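Local coordinates for TRAP solute Binding Protein (Uncultured marine bacterium, PDB 5I7I) that probably captures aromatic acids such as 3-hydroxybenzoate between its two lobes and delivers them to a TRAP membrane transporter for uptake, at residues 25-30 with 244-249; 31-34 with 38-41; 75-80 with 237-242. One frame throughout, in Å; residues are numbered along the deposited sequence.

Contact 1 (25-30 with 244-249)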
loop_
_atom_site.group_PDB
_atom_site.type_symbol
_atom_site.label_atom_id
_atom_site.label_comp_id
_atom_site.label_asym_id
_atom_site.label_seq_id
_atom_site.Cartn_x
_atom_site.Cartn_y
_atom_site.Cartn_z
ATOM N N VAL A 25 -16.410 19.455 -15.770
ATOM C CA VAL A 25 -16.350 18.001 -15.781
ATOM C C VAL A 25 -16.398 17.515 -14.343
ATOM O O VAL A 25 -15.611 17.961 -13.500
ATOM C CB VAL A 25 -15.090 17.477 -16.499
ATOM C CG1 VAL A 25 -13.842 18.042 -15.876
ATOM C CG2 VAL A 25 -15.052 15.946 -16.481
ATOM N N VAL A 26 -17.308 16.591 -14.075
ATOM C CA VAL A 26 -17.414 15.937 -12.784
ATOM C C VAL A 26 -16.729 14.586 -12.876
ATOM O O VAL A 26 -17.010 13.794 -13.786
ATOM C CB VAL A 26 -18.889 15.782 -12.380
ATOM C CG1 VAL A 26 -18.995 15.004 -11.062
ATOM C CG2 VAL A 26 -19.542 17.147 -12.254
ATOM N N LEU A 27 -15.841 14.311 -11.932
ATOM C CA LEU A 27 -15.185 13.013 -11.846
ATOM C C LEU A 27 -15.551 12.342 -10.533
ATOM O O LEU A 27 -15.348 12.913 -9.456
ATOM C CB LEU A 27 -13.667 13.154 -11.918
ATOM C CG LEU A 27 -13.170 13.881 -13.167
ATOM C CD1 LEU A 27 -11.659 14.107 -13.076
ATOM C CD2 LEU A 27 -13.533 13.097 -14.411
ATOM N N LYS A 28 -16.059 11.119 -10.619
ATOM C CA LYS A 28 -16.453 10.348 -9.445
ATOM C C LYS A 28 -15.257 9.578 -8.919
ATOM O O LYS A 28 -14.723 8.704 -9.613
ATOM C CB LYS A 28 -17.553 9.357 -9.818
ATOM C CG LYS A 28 -18.827 9.986 -10.346
ATOM C CD LYS A 28 -19.780 8.939 -10.913
ATOM C CE LYS A 28 -20.912 9.579 -11.669
ATOM N NZ LYS A 28 -21.688 8.567 -12.450
ATOM N N PHE A 29 -14.836 9.898 -7.700
ATOM C CA PHE A 29 -13.766 9.183 -7.029
ATOM C C PHE A 29 -14.358 8.202 -6.028
ATOM O O PHE A 29 -15.220 8.573 -5.224
ATOM C CB PHE A 29 -12.844 10.149 -6.287
ATOM C CG PHE A 29 -11.883 9.462 -5.359
ATOM C CD1 PHE A 29 -10.670 8.950 -5.820
ATOM C CD2 PHE A 29 -12.209 9.271 -4.024
ATOM C CE1 PHE A 29 -9.826 8.295 -4.957
ATOM C CE2 PHE A 29 -11.355 8.606 -3.175
ATOM C CZ PHE A 29 -10.171 8.126 -3.646
ATOM N N HIS A 30 -13.852 6.973 -6.038
ATOM C CA HIS A 30 -14.343 5.934 -5.144
ATOM C C HIS A 30 -13.174 5.270 -4.419
ATOM O O HIS A 30 -12.141 4.992 -5.030
ATOM C CB HIS A 30 -15.125 4.889 -5.959
ATOM C CG HIS A 30 -16.091 4.094 -5.148
ATOM N ND1 HIS A 30 -16.531 2.851 -5.531
ATOM C CD2 HIS A 30 -16.743 4.380 -3.995
ATOM C CE1 HIS A 30 -17.405 2.400 -4.653
ATOM N NE2 HIS A 30 -17.542 3.306 -3.699
ATOM N N LYS A 244 -9.466 5.275 -18.314
ATOM C CA LYS A 244 -8.735 5.704 -19.499
ATOM C C LYS A 244 -9.626 6.507 -20.437
ATOM O O LYS A 244 -9.237 7.581 -20.897
ATOM C CB LYS A 244 -8.159 4.478 -20.208
ATOM C CG LYS A 244 -7.098 4.768 -21.255
ATOM C CD LYS A 244 -6.329 3.495 -21.583
ATOM C CE LYS A 244 -5.006 3.792 -22.257
ATOM N NZ LYS A 244 -4.294 2.519 -22.553
ATOM N N ALA A 245 -10.821 5.996 -20.751
ATOM C CA ALA A 245 -11.695 6.695 -21.688
ATOM C C ALA A 245 -12.046 8.085 -21.171
ATOM O O ALA A 245 -12.116 9.050 -21.947
ATOM C CB ALA A 245 -12.956 5.869 -21.938
ATOM N N LYS A 246 -12.245 8.211 -19.856
ATOM C CA LYS A 246 -12.591 9.502 -19.279
ATOM C C LYS A 246 -11.427 10.477 -19.403
ATOM O O LYS A 246 -11.609 11.631 -19.809
ATOM C CB LYS A 246 -13.032 9.343 -17.824
ATOM C CG LYS A 246 -13.596 10.626 -17.195
ATOM C CD LYS A 246 -14.896 11.084 -17.850
ATOM C CE LYS A 246 -15.530 12.216 -17.058
ATOM N NZ LYS A 246 -16.979 12.360 -17.371
ATOM N N TYR A 247 -10.215 10.030 -19.071
ATOM C CA TYR A 247 -9.041 10.858 -19.316
ATOM C C TYR A 247 -8.946 11.256 -20.790
ATOM O O TYR A 247 -8.701 12.421 -21.118
ATOM C CB TYR A 247 -7.766 10.126 -18.886
ATOM C CG TYR A 247 -6.494 10.843 -19.328
ATOM C CD1 TYR A 247 -5.993 11.936 -18.626
ATOM C CD2 TYR A 247 -5.807 10.430 -20.464
ATOM C CE1 TYR A 247 -4.836 12.595 -19.041
ATOM C CE2 TYR A 247 -4.661 11.080 -20.891
ATOM C CZ TYR A 247 -4.165 12.153 -20.157
ATOM O OH TYR A 247 -3.026 12.803 -20.574
ATOM N N GLU A 248 -9.118 10.289 -21.706
ATOM C CA GLU A 248 -8.954 10.599 -23.125
ATOM C C GLU A 248 -10.020 11.565 -23.628
ATOM O O GLU A 248 -9.778 12.307 -24.588
ATOM C CB GLU A 248 -8.941 9.315 -23.963
ATOM C CG GLU A 248 -7.674 8.490 -23.770
ATOM C CD GLU A 248 -6.413 9.260 -24.123
ATOM O OE1 GLU A 248 -5.362 8.967 -23.512
ATOM O OE2 GLU A 248 -6.462 10.156 -24.984
ATOM N N SER A 249 -11.191 11.597 -22.989
ATOM C CA SER A 249 -12.259 12.515 -23.370
ATOM C C SER A 249 -12.009 13.950 -22.931
ATOM O O SER A 249 -12.706 14.857 -23.400
ATOM C CB SER A 249 -13.583 12.065 -22.750
ATOM O OG SER A 249 -13.691 12.498 -21.390
#

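Contact 2 (31-34 with 38-41)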
loop_
_atom_site.group_PDB
_atom_site.type_symbol
_atom_site.label_atom_id
_atom_site.label_comp_id
_atom_site.label_asym_id
_atom_site.label_seq_id
_atom_site.Cartn_x
_atom_site.Cartn_y
_atom_site.Cartn_z
ATOM N N SER A 31 -13.329 5.011 -3.119
ATOM C CA SER A 31 -12.316 4.270 -2.380
ATOM C C SER A 31 -12.956 3.647 -1.149
ATOM O O SER A 31 -14.103 3.936 -0.804
ATOM C CB SER A 31 -11.148 5.176 -2.020
ATOM O OG SER A 31 -10.046 4.429 -1.555
ATOM N N PHE A 32 -12.185 2.792 -0.472
ATOM C CA PHE A 32 -12.697 2.001 0.647
ATOM C C PHE A 32 -12.480 2.607 2.036
ATOM O O PHE A 32 -13.323 2.371 2.910
ATOM C CB PHE A 32 -12.173 0.553 0.625
ATOM C CG PHE A 32 -10.685 0.432 0.792
ATOM C CD1 PHE A 32 -10.105 0.361 2.053
ATOM C CD2 PHE A 32 -9.869 0.381 -0.312
ATOM C CE1 PHE A 32 -8.719 0.274 2.193
ATOM C CE2 PHE A 32 -8.501 0.293 -0.178
ATOM C CZ PHE A 32 -7.920 0.233 1.071
ATOM N N PRO A 33 -11.395 3.328 2.327
ATOM C CA PRO A 33 -11.241 3.838 3.695
ATOM C C PRO A 33 -12.307 4.869 4.006
ATOM O O PRO A 33 -12.845 5.509 3.090
ATOM C CB PRO A 33 -9.840 4.488 3.691
ATOM C CG PRO A 33 -9.141 3.886 2.553
ATOM C CD PRO A 33 -10.218 3.702 1.518
ATOM N N PRO A 34 -12.622 5.078 5.280
ATOM C CA PRO A 34 -13.544 6.157 5.635
ATOM C C PRO A 34 -12.908 7.523 5.409
ATOM O O PRO A 34 -11.687 7.672 5.240
ATOM C CB PRO A 34 -13.823 5.902 7.117
ATOM C CG PRO A 34 -12.591 5.210 7.604
ATOM C CD PRO A 34 -12.170 4.331 6.464
ATOM N N ASN A 38 -6.121 9.021 6.118
ATOM C CA ASN A 38 -5.158 9.867 5.415
ATOM C C ASN A 38 -5.339 9.824 3.901
ATOM O O ASN A 38 -5.243 10.864 3.227
ATOM C CB ASN A 38 -3.745 9.460 5.786
ATOM C CG ASN A 38 -3.446 9.734 7.229
ATOM O OD1 ASN A 38 -3.767 10.807 7.776
ATOM N ND2 ASN A 38 -2.846 8.757 7.887
ATOM N N SER A 39 -5.550 8.627 3.332
ATOM C CA SER A 39 -5.670 8.524 1.887
ATOM C C SER A 39 -6.737 9.453 1.333
ATOM O O SER A 39 -6.572 10.010 0.243
ATOM C CB SER A 39 -5.918 7.084 1.452
ATOM O OG SER A 39 -7.148 6.605 1.949
ATOM N N ASN A 40 -7.828 9.650 2.073
ATOM C CA ASN A 40 -8.879 10.561 1.637
ATOM C C ASN A 40 -8.587 11.984 2.100
ATOM O O ASN A 40 -8.464 12.897 1.287
ATOM C CB ASN A 40 -10.230 10.091 2.176
ATOM C CG ASN A 40 -10.696 8.806 1.548
ATOM O OD1 ASN A 40 -10.610 8.617 0.341
ATOM N ND2 ASN A 40 -11.160 7.891 2.385
ATOM N N ALA A 41 -8.431 12.183 3.400
ATOM C CA ALA A 41 -8.425 13.533 3.949
ATOM C C ALA A 41 -7.138 14.284 3.642
ATOM O O ALA A 41 -7.166 15.512 3.506
ATOM C CB ALA A 41 -8.659 13.486 5.461
HETATM O O HOH W 1 -8.766 6.680 -0.268
#

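Contact 3 (75-80 with 237-242). With 3HB (3-hydroxybenzoic acid), chain C.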
loop_
_atom_site.group_PDB
_atom_site.type_symbol
_atom_site.label_atom_id
_atom_site.label_comp_id
_atom_site.label_asym_id
_atom_site.label_seq_id
_atom_site.Cartn_x
_atom_site.Cartn_y
_atom_site.Cartn_z
ATOM N N GLN A 75 -13.215 -4.674 -5.921
ATOM C CA GLN A 75 -13.895 -4.261 -7.140
ATOM C C GLN A 75 -13.498 -2.869 -7.615
ATOM O O GLN A 75 -13.840 -2.515 -8.750
ATOM C CB GLN A 75 -15.401 -4.325 -6.958
ATOM C CG GLN A 75 -15.901 -5.684 -6.610
ATOM C CD GLN A 75 -17.376 -5.706 -6.456
ATOM O OE1 GLN A 75 -17.889 -5.479 -5.364
ATOM N NE2 GLN A 75 -18.083 -5.942 -7.555
ATOM N N LEU A 76 -12.796 -2.088 -6.794
ATOM C CA LEU A 76 -12.441 -0.733 -7.200
ATOM C C LEU A 76 -11.694 -0.717 -8.529
ATOM O O LEU A 76 -11.977 0.121 -9.393
ATOM C CB LEU A 76 -11.640 -0.029 -6.102
ATOM C CG LEU A 76 -12.434 0.353 -4.855
ATOM C CD1 LEU A 76 -11.481 0.662 -3.693
ATOM C CD2 LEU A 76 -13.347 1.528 -5.159
ATOM N N VAL A 77 -10.757 -1.639 -8.738
ATOM C CA VAL A 77 -10.028 -1.650 -10.010
ATOM C C VAL A 77 -10.960 -1.949 -11.176
ATOM O O VAL A 77 -10.774 -1.416 -12.279
ATOM C CB VAL A 77 -8.810 -2.597 -9.996
ATOM C CG1 VAL A 77 -7.712 -2.046 -9.115
ATOM C CG2 VAL A 77 -9.190 -3.994 -9.551
ATOM N N ASP A 78 -11.954 -2.819 -10.977
ATOM C CA ASP A 78 -12.894 -3.107 -12.057
ATOM C C ASP A 78 -13.753 -1.892 -12.354
ATOM O O ASP A 78 -13.971 -1.546 -13.519
ATOM C CB ASP A 78 -13.790 -4.289 -11.689
ATOM C CG ASP A 78 -13.016 -5.562 -11.464
ATOM O OD1 ASP A 78 -11.936 -5.722 -12.073
ATOM O OD2 ASP A 78 -13.503 -6.409 -10.683
ATOM N N GLN A 79 -14.235 -1.232 -11.304
ATOM C CA GLN A 79 -15.085 -0.054 -11.466
ATOM C C GLN A 79 -14.376 1.034 -12.264
ATOM O O GLN A 79 -14.960 1.632 -13.179
ATOM C CB GLN A 79 -15.510 0.475 -10.103
ATOM C CG GLN A 79 -16.444 -0.455 -9.357
ATOM C CD GLN A 79 -16.786 0.048 -7.984
ATOM O OE1 GLN A 79 -16.086 0.888 -7.437
ATOM N NE2 GLN A 79 -17.848 -0.482 -7.403
ATOM N N VAL A 80 -13.110 1.299 -11.940
ATOM C CA VAL A 80 -12.393 2.352 -12.652
ATOM C C VAL A 80 -12.027 1.904 -14.067
ATOM O O VAL A 80 -12.061 2.706 -15.008
ATOM C CB VAL A 80 -11.187 2.878 -11.844
ATOM C CG1 VAL A 80 -9.972 1.947 -11.925
ATOM C CG2 VAL A 80 -10.819 4.250 -12.342
ATOM N N PRO A 237 1.954 -1.981 -2.644
ATOM C CA PRO A 237 1.650 -0.874 -3.558
ATOM C C PRO A 237 0.192 -0.449 -3.552
ATOM O O PRO A 237 -0.728 -1.274 -3.592
ATOM C CB PRO A 237 2.067 -1.416 -4.925
ATOM C CG PRO A 237 3.138 -2.352 -4.613
ATOM C CD PRO A 237 2.719 -3.027 -3.339
ATOM N N PHE A 238 0.009 0.862 -3.513
ATOM C CA PHE A 238 -1.252 1.543 -3.748
ATOM C C PHE A 238 -1.364 1.973 -5.206
ATOM O O PHE A 238 -0.376 2.351 -5.832
ATOM C CB PHE A 238 -1.303 2.819 -2.911
ATOM C CG PHE A 238 -1.190 2.625 -1.425
ATOM C CD1 PHE A 238 -1.911 1.647 -0.764
ATOM C CD2 PHE A 238 -0.396 3.487 -0.697
ATOM C CE1 PHE A 238 -1.833 1.518 0.619
ATOM C CE2 PHE A 238 -0.314 3.390 0.687
ATOM C CZ PHE A 238 -1.044 2.402 1.343
ATOM N N LEU A 239 -2.588 1.942 -5.729
ATOM C CA LEU A 239 -2.889 2.386 -7.081
ATOM C C LEU A 239 -3.815 3.584 -6.994
ATOM O O LEU A 239 -4.876 3.513 -6.364
ATOM C CB LEU A 239 -3.604 1.293 -7.871
ATOM C CG LEU A 239 -2.911 -0.068 -7.910
ATOM C CD1 LEU A 239 -3.770 -1.082 -8.652
ATOM C CD2 LEU A 239 -1.531 0.067 -8.559
ATOM N N PHE A 240 -3.426 4.665 -7.662
ATOM C CA PHE A 240 -4.255 5.860 -7.815
ATOM C C PHE A 240 -4.467 5.983 -9.317
ATOM O O PHE A 240 -3.533 6.306 -10.057
ATOM C CB PHE A 240 -3.543 7.067 -7.209
ATOM C CG PHE A 240 -4.382 8.339 -7.132
ATOM C CD1 PHE A 240 -5.713 8.334 -6.743
ATOM C CD2 PHE A 240 -3.767 9.569 -7.392
ATOM C CE1 PHE A 240 -6.413 9.541 -6.646
ATOM C CE2 PHE A 240 -4.456 10.738 -7.310
ATOM C CZ PHE A 240 -5.774 10.730 -6.952
ATOM N N LEU A 241 -5.670 5.623 -9.771
ATOM C CA LEU A 241 -5.940 5.363 -11.178
ATOM C C LEU A 241 -7.171 6.113 -11.647
ATOM O O LEU A 241 -8.117 6.322 -10.889
ATOM C CB LEU A 241 -6.247 3.873 -11.386
ATOM C CG LEU A 241 -5.194 2.873 -10.918
ATOM C CD1 LEU A 241 -5.717 1.478 -11.177
ATOM C CD2 LEU A 241 -3.886 3.101 -11.618
ATOM N N MET A 242 -7.156 6.494 -12.923
ATOM C CA MET A 242 -8.287 7.132 -13.571
ATOM C C MET A 242 -8.741 6.257 -14.730
ATOM O O MET A 242 -7.941 5.565 -15.376
ATOM C CB MET A 242 -7.862 8.504 -14.092
ATOM C CG MET A 242 -8.972 9.315 -14.746
ATOM S SD MET A 242 -8.453 10.987 -15.114
ATOM C CE MET A 242 -8.744 11.833 -13.584
HETATM C "C1'" 3HB C . -3.665 -2.397 4.243
HETATM O "O1'" 3HB C . -2.786 -2.963 4.943
HETATM O "O2'" 3HB C . -4.562 -3.079 3.683
HETATM C C1 3HB C . -3.696 -0.880 4.117
HETATM C C2 3HB C . -2.621 -0.136 4.600
HETATM C C3 3HB C . -2.633 1.233 4.504
HETATM C C4 3HB C . -3.711 1.878 3.960
HETATM C C5 3HB C . -4.786 1.139 3.472
HETATM C C6 3HB C . -4.785 -0.239 3.552
HETATM O O3 3HB C . -1.560 1.949 4.985
#

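Contact 1 (25-30 with 244-249)
The aliphatic stem of K246 lies against L27 and V25, joining the first strand of the chain to the short helix that directly follows strand 237-243. Strands 25-31 and 237-243 belong to the same mixed five-stranded sheet of this two-lobed solute-binding protein, and the contact lies far out in that lobe, its centre about 23 Å from the centre of the chain. The segment axes run nearly antiparallel, at 157°, and come no closer than 11.2 Å. Side chains span the gap, and K246 alone contributes 60 of the 111 Å² buried.

Two torsions explain its reach. CG stands anti to the backbone N of K246 (chi1 -172°), which sends the chain off the helix, and a bend at chi2 (65°) lays the remaining methylenes across the strand. L27 meets this stem obliquely: its CD2 methyl lies 3.4 Å from K246 CE, tighter than a usual carbon contact, and 3.7 Å from K246 CG. V25 comes tip to tip instead, with its CG2 methyl 3.8 Å from K246 CE.

The ammonium end continues past these methyls toward the strand backbone, but K246 NZ is 3.9 Å from V26 O, too long for a hydrogen bond, so the grip is apolar. K246 also touches D86, whose carboxylate accepts a bond from the backbone N of K28. Y247 leaves the helix on another side, packing on M242 of the same sheet and bonding through its hydroxyl to D259. The base of K246 is tied at both ends: its N to N243 OD1, and its O to S249 OG, which donates at 2.8 Å with a tilt from the carbonyl plane.

Contact 2 (31-34 with 38-41)
N40 turns its side-chain amide toward the two prolines, and the two ends of that amide do different work. ND2 donates to P34 O at 2.9 Å with an N-H...O angle of 154°; the acceptor lies in the amide plane of N40, yet the donor sits above the carbonyl plane of P34. A weak second bond joins N40 ND2 to P33 O at 3.0 Å. The other end, N40 OD1, accepts at 2.7 Å from a water held between buried residues. The same water donates to S31 OG, whose hydroxyl also bonds to W89 O, and meets S39 OG at 2.7 Å. Facing P33, S39 OG rests 3.4 Å from P33 CG, placed there by a chi1 of 64°, which sets the hydroxyl between the backbone N and the carbonyl carbon. With an alanine here in place of N40, P33 O and P34 O are likely to lose their shared donor and the water one of its acceptors, leaving the loop less firmly tied to the helix. P33 CD sits over one face of the F32 ring, toward its rim, and F32 touches 3-hydroxybenzoate: this is a strand-to-helix loop at the C-terminal end of strand 25-31, bordering the ligand cleft of a solute-binding protein.

Contact 3 (75-80 with 237-242)
V80 presses its CG2 methyl onto the backbone of strand 237-242, 3.7 Å from L241 O and equally far from M242 C. This is the dense end of the contact. The two segments approach most closely here, with V80 CA and M242 CA 6.4 Å apart, and V80 gives up 63 of the 172 Å² buried. Standing anti to the backbone N of V80, CG2 is aimed at the strand backbone, which leaves V80 CG1 4.2 Å from L241 CB. Beyond the side chains, V80 O accepts from N243 ND2.

One turn earlier the fit is slacker: V77 CG1 to L239 CD1, at 4.1 Å, is a single methyl contact, and F99 and L102 pack on L239 as well. The helix belongs to a beta-alpha-beta crossover, leaving strand 59-64 and returning to the parallel strand 87-91, with 25-31 lying between the two in the sheet. Strand 237-243 runs antiparallel to 87-91, which is why helix and strand axes here point almost the same way, at 21°.

The side of the helix turned from the strand is partly exposed and polar. There D78 forms a salt bridge with R98, while Q79 NE2 bonds to G70 O. L239 and L241 point toward the helix, whereas the intervening F240 meets F43 and W47 of helix 38-54 edge-to-face. At the start of the strand, F238 reaches the ligand pocket: 3-hydroxybenzoate O3 lies in the plane of its ring, at the edge, 3.7 Å from F238 CZ.

From the N terminus, strand 25-31 supplies the first half of contact 1 and runs straight into contact 2, where residues 31-34 and 38-41 close a very short loop at the start of helix 38-54. The chain then opens contact 3 at helix 76-82 and closes it only at strand 237-243, 157 residues on. Helix 244-249 follows at once and completes contact 1. Contacts 2 and 3 are therefore successive loops, both enclosed by contact 1, and none cross. Contact 1 ties the first strand to the helix after 237-243, contact 2 the loop to helix 38-54, and contact 3 helix 76-82 to the same sheet; H30 ND1, 2.8 Å from Q79 OE1, probably hydrogen-bonds contacts 1 and 3 together.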